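Long-range contact in pectate lyase (Paenibacillus sp. 0602, PDB 5GT5), which cleaves polygalacturonate by elimination as a secreted polysaccharide lyase 1 enzyme, and probably acts on methylated pectins too, in an endo mode: residues S159-K171 against G430-T444. The protein carries 1 engineered substitution. Sequence-based numbering, arbitrary orientation.
Sequences SSGVWIDHCVFNK and GAGKLSWSKDNWLKT. Engineered in segment 159-171: Val168 (natural residue Gly).
His166 and Trp441 meet in an offset edge-to-face pair, the edge of the indole toward the face of the imidazole with ring planes at 71°; CZ3 and CH2 lie against His166 CB and CG, Trp441 CH2 being 3.7 Å from His166 CG. The imidazole is fixed by its own neighbour: His166 ND1 donates to Asp165 OD1 (2.7 Å), which lies in the ring plane, and Asp165 is itself held by Arg128 and Ser189 on flanking strands. His166 CD2 faces Gly430 O at 3.5 Å, while Leu434 CD1 packs against NE2 and CE1. CG anti to the carbonyl carbon (chi1 -79°) sets the ring where its CG meets the Trp441 edge. Replacing His166 by alanine is likely to leave that edge and Leu434 CD1 facing a gap and Asp165 OD1 without its imidazole N-H. The engineered Val168 packs CG2 against Ala431 CB (3.8 Å), and Gly430 CA points a nearly straight C-H at Cys167 O (3.5 Å). On strand 160-165, the indole of Trp163 meets Lys443 O edge-on. With no conventional hydrogen bond between the segments, aromatic and apolar packing, helped by C-H...O and ring-edge carbonyl contacts, joins the C-terminal loop to the parallel beta-helix, illustrating how a carboxylate-oriented histidine can offer its ring for packing.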
ATOM      1  N   SER A 159      -7.608   3.920  -2.535  1.00  7.31           N
ATOM      2  CA  SER A 159      -7.246   2.502  -2.614  1.00  5.98           C
ATOM      3  C   SER A 159      -5.755   2.343  -2.929  1.00  5.68           C
ATOM      4  O   SER A 159      -5.047   3.324  -3.243  1.00  7.96           O
ATOM      5  CB  SER A 159      -8.129   1.797  -3.649  1.00  7.09           C
ATOM      6  OG  SER A 159      -9.485   1.737  -3.172  1.00  7.80           O
ATOM      7  N   SER A 160      -5.252   1.117  -2.812  1.00  6.38           N
ATOM      8  CA  SER A 160      -3.827   0.832  -2.962  1.00  5.76           C
ATOM      9  C   SER A 160      -3.644  -0.539  -3.559  1.00  7.04           C
ATOM     10  O   SER A 160      -4.048  -1.525  -2.925  1.00  7.28           O
ATOM     11  CB  SER A 160      -3.154   0.872  -1.583  1.00  9.87           C
ATOM     12  OG  SER A 160      -1.753   0.615  -1.665  1.00  9.65           O
ATOM     13  N   GLY A 161      -3.028  -0.615  -4.742  1.00  5.72           N
ATOM     14  CA  GLY A 161      -2.791  -1.896  -5.395  1.00  6.22           C
ATOM     15  C   GLY A 161      -4.006  -2.394  -6.142  1.00  7.21           C
ATOM     16  O   GLY A 161      -4.854  -3.079  -5.585  1.00  6.85           O
ATOM     17  N   VAL A 162      -4.115  -2.002  -7.404  1.00  5.30           N
ATOM     18  CA  VAL A 162      -5.216  -2.386  -8.263  1.00  4.14           C
ATOM     19  C   VAL A 162      -4.628  -2.773  -9.603  1.00  6.19           C
ATOM     20  O   VAL A 162      -3.937  -1.963 -10.219  1.00  6.67           O
ATOM     21  CB  VAL A 162      -6.222  -1.233  -8.462  1.00  5.00           C
ATOM     22  CG1 VAL A 162      -7.369  -1.703  -9.369  1.00  6.60           C
ATOM     23  CG2 VAL A 162      -6.782  -0.733  -7.109  1.00  7.13           C
ATOM     24  N   TRP A 163      -4.932  -3.986 -10.062  1.00  5.73           N
ATOM     25  CA  TRP A 163      -4.544  -4.454 -11.374  1.00  4.48           C
ATOM     26  C   TRP A 163      -5.812  -4.711 -12.176  1.00  5.76           C
ATOM     27  O   TRP A 163      -6.604  -5.585 -11.823  1.00  6.47           O
ATOM     28  CB  TRP A 163      -3.728  -5.755 -11.235  1.00  7.22           C
ATOM     29  CG  TRP A 163      -3.092  -6.224 -12.506  1.00  6.89           C
ATOM     30  CD1 TRP A 163      -2.744  -5.439 -13.574  1.00  7.44           C
ATOM     31  CD2 TRP A 163      -2.704  -7.577 -12.849  1.00  5.80           C
ATOM     32  NE1 TRP A 163      -2.144  -6.222 -14.557  1.00  6.26           N
ATOM     33  CE2 TRP A 163      -2.130  -7.527 -14.148  1.00  6.78           C
ATOM     34  CE3 TRP A 163      -2.817  -8.822 -12.206  1.00  7.35           C
ATOM     35  CZ2 TRP A 163      -1.634  -8.672 -14.797  1.00  8.13           C
ATOM     36  CZ3 TRP A 163      -2.315  -9.944 -12.847  1.00  7.57           C
ATOM     37  CH2 TRP A 163      -1.743  -9.872 -14.123  1.00  7.12           C
ATOM     38  N   ILE A 164      -5.989  -3.967 -13.263  1.00  5.48           N
ATOM     39  CA  ILE A 164      -7.056  -4.194 -14.223  1.00  5.72           C
ATOM     40  C   ILE A 164      -6.388  -4.715 -15.484  1.00  5.89           C
ATOM     41  O   ILE A 164      -5.517  -4.037 -16.044  1.00  6.71           O
ATOM     42  CB  ILE A 164      -7.809  -2.905 -14.507  1.00  5.89           C
ATOM     43  CG1 ILE A 164      -8.555  -2.469 -13.234  1.00  7.18           C
ATOM     44  CG2 ILE A 164      -8.826  -3.124 -15.655  1.00  7.40           C
ATOM     45  CD1 ILE A 164      -8.927  -0.984 -13.192  1.00  8.11           C
ATOM     46  N   ASP A 165      -6.761  -5.918 -15.939  1.00  5.38           N
ATOM     47  CA  ASP A 165      -5.968  -6.550 -16.985  1.00  6.27           C
ATOM     48  C   ASP A 165      -6.820  -7.436 -17.885  1.00  4.74           C
ATOM     49  O   ASP A 165      -7.743  -8.097 -17.415  1.00  6.18           O
ATOM     50  CB  ASP A 165      -4.810  -7.351 -16.343  1.00  7.15           C
ATOM     51  CG  ASP A 165      -4.129  -8.263 -17.323  1.00  6.94           C
ATOM     52  OD1 ASP A 165      -4.613  -9.418 -17.464  1.00  8.70           O
ATOM     53  OD2 ASP A 165      -3.141  -7.859 -17.980  1.00  7.80           O
ATOM     54  N   HIS A 166      -6.541  -7.413 -19.188  1.00  6.17           N
ATOM     55  CA  HIS A 166      -7.353  -8.178 -20.145  1.00  5.74           C
ATOM     56  C   HIS A 166      -8.845  -7.859 -20.035  1.00  6.65           C
ATOM     57  O   HIS A 166      -9.719  -8.726 -20.129  1.00  6.32           O
ATOM     58  CB  HIS A 166      -7.088  -9.687 -20.015  1.00  6.31           C
ATOM     59  CG  HIS A 166      -5.825 -10.133 -20.690  1.00  5.82           C
ATOM     60  ND1 HIS A 166      -4.629 -10.264 -20.019  1.00  6.74           N
ATOM     61  CD2 HIS A 166      -5.591 -10.458 -21.982  1.00  7.31           C
ATOM     62  CE1 HIS A 166      -3.700 -10.673 -20.878  1.00  7.66           C
ATOM     63  NE2 HIS A 166      -4.247 -10.767 -22.075  1.00  7.27           N
ATOM     64  N   CYS A 167      -9.137  -6.578 -19.887  1.00  6.23           N
ATOM     65  CA  CYS A 167     -10.515  -6.114 -19.921  1.00  6.19           C
ATOM     66  C   CYS A 167     -10.777  -5.318 -21.182  1.00  6.30           C
ATOM     67  O   CYS A 167      -9.841  -4.874 -21.857  1.00  6.71           O
ATOM     68  CB  CYS A 167     -10.841  -5.254 -18.690  1.00  4.99           C
ATOM     69  SG  CYS A 167     -10.883  -6.208 -17.140  1.00  6.80           S
ATOM     70  N   VAL A 168     -12.054  -5.175 -21.509  1.00  6.82           N
ATOM     71  CA  VAL A 168     -12.510  -4.385 -22.652  1.00  5.17           C
ATOM     72  C   VAL A 168     -13.559  -3.389 -22.196  1.00  6.63           C
ATOM     73  O   VAL A 168     -14.462  -3.754 -21.433  1.00  8.07           O
ATOM     74  CB  VAL A 168     -13.092  -5.293 -23.715  1.00  6.06           C
ATOM     75  CG1 VAL A 168     -13.712  -4.484 -24.881  1.00  8.31           C
ATOM     76  CG2 VAL A 168     -12.001  -6.084 -24.220  1.00  2.32           C
ATOM     77  N   PHE A 169     -13.422  -2.140 -22.654  1.00  5.20           N
ATOM     78  CA  PHE A 169     -14.334  -1.062 -22.283  1.00  4.73           C
ATOM     79  C   PHE A 169     -14.881  -0.437 -23.547  1.00  8.70           C
ATOM     80  O   PHE A 169     -14.124  -0.161 -24.477  1.00  8.15           O
ATOM     81  CB  PHE A 169     -13.598  -0.011 -21.451  1.00  6.00           C
ATOM     82  CG  PHE A 169     -12.999  -0.548 -20.183  1.00  5.71           C
ATOM     83  CD1 PHE A 169     -11.760  -1.186 -20.194  1.00  5.60           C
ATOM     84  CD2 PHE A 169     -13.697  -0.446 -18.990  1.00  5.31           C
ATOM     85  CE1 PHE A 169     -11.200  -1.663 -19.026  1.00  5.45           C
ATOM     86  CE2 PHE A 169     -13.150  -0.935 -17.808  1.00  7.45           C
ATOM     87  CZ  PHE A 169     -11.905  -1.545 -17.822  1.00  6.96           C
ATOM     88  N   ASN A 170     -16.196  -0.224 -23.557  1.00  5.84           N
ATOM     89  CA  ASN A 170     -16.893   0.406 -24.675  1.00  5.30           C
ATOM     90  C   ASN A 170     -17.229   1.852 -24.308  1.00  6.44           C
ATOM     91  O   ASN A 170     -16.581   2.415 -23.431  1.00  6.73           O
ATOM     92  CB  ASN A 170     -18.142  -0.418 -25.008  1.00  7.50           C
ATOM     93  CG  ASN A 170     -17.805  -1.787 -25.560  1.00  7.94           C
ATOM     94  OD1 ASN A 170     -17.629  -1.945 -26.784  1.00 10.07           O
ATOM     95  ND2 ASN A 170     -17.724  -2.791 -24.682  1.00  7.84           N
ATOM     96  N   LYS A 171     -18.256   2.448 -24.892  1.00  7.41           N
ATOM     97  CA  LYS A 171     -18.566   3.845 -24.593  1.00  6.66           C
ATOM     98  C   LYS A 171     -19.056   4.002 -23.162  1.00  5.99           C
ATOM     99  O   LYS A 171     -19.800   3.162 -22.634  1.00  6.69           O
ATOM    100  CB  LYS A 171     -19.668   4.350 -25.536  1.00  9.32           C
ATOM    101  CG  LYS A 171     -19.237   4.576 -26.973  1.00 12.97           C
ATOM    102  CD  LYS A 171     -18.887   6.004 -27.211  1.00 14.30           C
ATOM    103  CE  LYS A 171     -20.145   6.921 -27.219  1.00  8.51           C
ATOM    104  NZ  LYS A 171     -19.557   8.298 -27.247  1.00  6.90           N
ATOM    105  N   GLY A 430      -7.442  -7.168 -24.524  1.00  8.29           N
ATOM    106  CA  GLY A 430      -8.873  -7.230 -24.310  1.00  7.88           C
ATOM    107  C   GLY A 430      -9.339  -8.497 -23.602  1.00  7.81           C
ATOM    108  O   GLY A 430      -8.583  -9.446 -23.413  1.00  9.70           O
ATOM    109  N   ALA A 431     -10.621  -8.465 -23.279  1.00  6.56           N
ATOM    110  CA  ALA A 431     -11.337  -9.607 -22.744  1.00  6.37           C
ATOM    111  C   ALA A 431     -11.701 -10.624 -23.847  1.00  8.91           C
ATOM    112  O   ALA A 431     -11.906 -10.263 -24.949  1.00  9.62           O
ATOM    113  CB  ALA A 431     -12.588  -9.121 -22.015  1.00  9.55           C
ATOM    114  N   GLY A 432     -11.791 -11.867 -23.417  1.00  7.23           N
ATOM    115  CA  GLY A 432     -12.208 -12.911 -24.360  1.00  9.59           C
ATOM    116  C   GLY A 432     -11.156 -13.295 -25.358  1.00 13.91           C
ATOM    117  O   GLY A 432     -11.455 -13.921 -26.322  1.00 17.49           O
ATOM    118  N   LYS A 433      -9.922 -12.931 -25.116  1.00 30.00           N
ATOM    119  CA  LYS A 433      -8.863 -13.044 -26.081  1.00 30.00           C
ATOM    120  C   LYS A 433      -7.946 -14.219 -25.699  1.00 30.00           C
ATOM    121  O   LYS A 433      -7.531 -14.960 -26.551  1.00 30.00           O
ATOM    122  CB  LYS A 433      -8.161 -11.613 -26.271  1.00 20.00           C
ATOM    123  CG  LYS A 433      -8.927 -10.668 -27.258  1.00 20.00           C
ATOM    124  CD  LYS A 433      -9.634  -9.328 -26.775  1.00 20.00           C
ATOM    125  CE  LYS A 433      -9.743  -8.036 -27.729  1.00 20.00           C
ATOM    126  NZ  LYS A 433     -10.432  -6.581 -27.625  1.00 20.00           N
ATOM    127  N   LEU A 434      -7.683 -14.411 -24.420  1.00 30.00           N
ATOM    128  CA  LEU A 434      -6.849 -15.477 -23.932  1.00 30.00           C
ATOM    129  C   LEU A 434      -7.686 -16.576 -23.452  1.00 30.00           C
ATOM    130  O   LEU A 434      -8.524 -16.378 -22.650  1.00 30.00           O
ATOM    131  CB  LEU A 434      -6.027 -15.067 -22.740  1.00 20.00           C
ATOM    132  CG  LEU A 434      -4.688 -14.581 -22.935  1.00 20.00           C
ATOM    133  CD1 LEU A 434      -3.983 -14.296 -21.641  1.00 20.00           C
ATOM    134  CD2 LEU A 434      -3.894 -15.480 -23.808  1.00 20.00           C
ATOM    135  N   SER A 435      -7.388 -17.752 -23.940  1.00 28.68           N
ATOM    136  CA  SER A 435      -8.102 -18.907 -23.586  1.00 25.40           C
ATOM    137  C   SER A 435      -7.008 -19.763 -23.032  1.00 28.00           C
ATOM    138  O   SER A 435      -6.149 -20.196 -23.741  1.00 40.14           O
ATOM    139  CB  SER A 435      -8.781 -19.569 -24.840  1.00 31.06           C
ATOM    140  OG  SER A 435      -9.764 -18.716 -25.442  1.00 32.43           O
ATOM    141  N   TRP A 436      -6.978 -19.864 -21.746  1.00 16.74           N
ATOM    142  CA  TRP A 436      -6.132 -20.775 -20.992  1.00 13.09           C
ATOM    143  C   TRP A 436      -6.975 -21.246 -19.827  1.00 14.59           C
ATOM    144  O   TRP A 436      -8.082 -20.735 -19.611  1.00 14.53           O
ATOM    145  CB  TRP A 436      -4.832 -20.106 -20.517  1.00 13.00           C
ATOM    146  CG  TRP A 436      -4.964 -18.756 -19.809  1.00 15.78           C
ATOM    147  CD1 TRP A 436      -6.105 -18.184 -19.315  1.00 13.17           C
ATOM    148  CD2 TRP A 436      -3.900 -17.842 -19.524  1.00 11.13           C
ATOM    149  NE1 TRP A 436      -5.807 -16.982 -18.726  1.00 12.25           N
ATOM    150  CE2 TRP A 436      -4.458 -16.741 -18.848  1.00 11.10           C
ATOM    151  CE3 TRP A 436      -2.518 -17.852 -19.763  1.00 10.88           C
ATOM    152  CZ2 TRP A 436      -3.691 -15.656 -18.426  1.00 10.32           C
ATOM    153  CZ3 TRP A 436      -1.759 -16.794 -19.337  1.00 12.64           C
ATOM    154  CH2 TRP A 436      -2.338 -15.702 -18.683  1.00 10.91           C
ATOM    155  N   SER A 437      -6.477 -22.219 -19.080  1.00 14.12           N
ATOM    156  CA  SER A 437      -7.264 -22.742 -17.969  1.00 12.51           C
ATOM    157  C   SER A 437      -7.535 -21.611 -16.984  1.00 13.63           C
ATOM    158  O   SER A 437      -6.680 -20.739 -16.773  1.00 13.35           O
ATOM    159  CB  SER A 437      -6.587 -23.950 -17.293  1.00 13.66           C
ATOM    160  OG  SER A 437      -5.297 -23.635 -16.831  1.00 17.42           O
ATOM    161  N   LYS A 438      -8.737 -21.595 -16.410  1.00 15.66           N
ATOM    162  CA  LYS A 438      -9.186 -20.380 -15.722  1.00 16.58           C
ATOM    163  C   LYS A 438      -8.371 -20.042 -14.478  1.00 16.57           C
ATOM    164  O   LYS A 438      -8.370 -18.882 -14.042  1.00 17.77           O
ATOM    165  CB  LYS A 438     -10.689 -20.415 -15.431  1.00 14.25           C
ATOM    166  CG  LYS A 438     -11.103 -21.461 -14.414  1.00 13.19           C
ATOM    167  CD  LYS A 438     -12.591 -21.430 -14.220  1.00 18.63           C
ATOM    168  CE  LYS A 438     -13.039 -22.460 -13.189  1.00 22.02           C
ATOM    169  NZ  LYS A 438     -14.534 -22.443 -13.053  1.00 14.79           N
ATOM    170  N   ASP A 439      -7.644 -21.014 -13.921  1.00 15.35           N
ATOM    171  CA  ASP A 439      -6.779 -20.729 -12.769  1.00 11.95           C
ATOM    172  C   ASP A 439      -5.703 -19.687 -13.130  1.00 13.74           C
ATOM    173  O   ASP A 439      -5.170 -19.004 -12.253  1.00 13.18           O
ATOM    174  CB  ASP A 439      -6.130 -22.009 -12.243  1.00 16.79           C
ATOM    175  CG  ASP A 439      -5.246 -22.650 -13.272  1.00 16.72           C
ATOM    176  OD1 ASP A 439      -5.782 -23.009 -14.339  1.00 20.87           O
ATOM    177  OD2 ASP A 439      -4.028 -22.794 -13.023  1.00 30.50           O
ATOM    178  N   ASN A 440      -5.393 -19.552 -14.420  1.00 10.79           N
ATOM    179  CA  ASN A 440      -4.393 -18.593 -14.816  1.00  9.14           C
ATOM    180  C   ASN A 440      -4.801 -17.154 -14.578  1.00  8.20           C
ATOM    181  O   ASN A 440      -3.931 -16.282 -14.488  1.00  9.53           O
ATOM    182  CB  ASN A 440      -4.042 -18.799 -16.273  1.00 10.39           C
ATOM    183  CG  ASN A 440      -3.216 -20.035 -16.476  1.00 15.28           C
ATOM    184  OD1 ASN A 440      -2.046 -20.064 -16.090  1.00 16.44           O
ATOM    185  ND2 ASN A 440      -3.813 -21.064 -17.101  1.00 14.93           N
ATOM    186  N   TRP A 441      -6.104 -16.918 -14.497  1.00  9.58           N
ATOM    187  CA  TRP A 441      -6.611 -15.579 -14.217  1.00  9.49           C
ATOM    188  C   TRP A 441      -6.342 -15.131 -12.783  1.00  9.99           C
ATOM    189  O   TRP A 441      -6.365 -13.928 -12.492  1.00 11.25           O
ATOM    190  CB  TRP A 441      -8.104 -15.456 -14.557  1.00 10.58           C
ATOM    191  CG  TRP A 441      -8.359 -15.510 -16.027  1.00  8.87           C
ATOM    192  CD1 TRP A 441      -9.067 -16.466 -16.700  1.00  8.10           C
ATOM    193  CD2 TRP A 441      -7.870 -14.598 -17.030  1.00  7.90           C
ATOM    194  NE1 TRP A 441      -9.058 -16.212 -18.041  1.00  8.82           N
ATOM    195  CE2 TRP A 441      -8.340 -15.067 -18.278  1.00  9.26           C
ATOM    196  CE3 TRP A 441      -7.088 -13.423 -16.994  1.00  7.87           C
ATOM    197  CZ2 TRP A 441      -8.065 -14.416 -19.482  1.00  7.88           C
ATOM    198  CZ3 TRP A 441      -6.806 -12.773 -18.197  1.00  6.82           C
ATOM    199  CH2 TRP A 441      -7.287 -13.276 -19.429  1.00  7.35           C
ATOM    200  N   LEU A 442      -6.026 -16.072 -11.899  1.00 10.08           N
ATOM    201  CA  LEU A 442      -5.710 -15.748 -10.511  1.00  8.32           C
ATOM    202  C   LEU A 442      -4.233 -15.471 -10.284  1.00  8.11           C
ATOM    203  O   LEU A 442      -3.862 -14.934  -9.250  1.00 10.09           O
ATOM    204  CB  LEU A 442      -6.136 -16.913  -9.601  1.00 10.81           C
ATOM    205  CG  LEU A 442      -7.601 -17.344  -9.666  1.00 11.39           C
ATOM    206  CD1 LEU A 442      -7.885 -18.389  -8.560  1.00 13.56           C
ATOM    207  CD2 LEU A 442      -8.555 -16.179  -9.557  1.00 14.93           C
ATOM    208  N   LYS A 443      -3.394 -15.874 -11.225  1.00 11.01           N
ATOM    209  CA  LYS A 443      -1.938 -15.713 -11.081  1.00 10.59           C
ATOM    210  C   LYS A 443      -1.465 -14.317 -11.445  1.00  9.99           C
ATOM    211  O   LYS A 443      -2.134 -13.593 -12.204  1.00 11.62           O
ATOM    212  CB  LYS A 443      -1.240 -16.713 -12.001  1.00  9.81           C
ATOM    213  CG  LYS A 443      -1.628 -18.187 -11.750  1.00 14.01           C
ATOM    214  CD  LYS A 443      -0.921 -19.069 -12.792  1.00 16.34           C
ATOM    215  CE  LYS A 443      -1.333 -20.512 -12.697  1.00 23.54           C
ATOM    216  NZ  LYS A 443      -0.835 -21.265 -13.899  1.00 20.95           N
ATOM    217  N   THR A 444      -0.290 -13.954 -10.953  1.00  9.71           N
ATOM    218  CA  THR A 444       0.302 -12.665 -11.313  1.00  7.66           C
ATOM    219  C   THR A 444       1.624 -12.814 -12.048  1.00 12.28           C
ATOM    220  O   THR A 444       2.194 -11.818 -12.500  1.00 10.52           O
ATOM    221  CB  THR A 444       0.501 -11.761 -10.103  1.00 10.00           C
ATOM    222  OG1 THR A 444       1.378 -12.401  -9.167  1.00 12.25           O
ATOM    223  CG2 THR A 444      -0.837 -11.467  -9.447  1.00 12.21           C
TER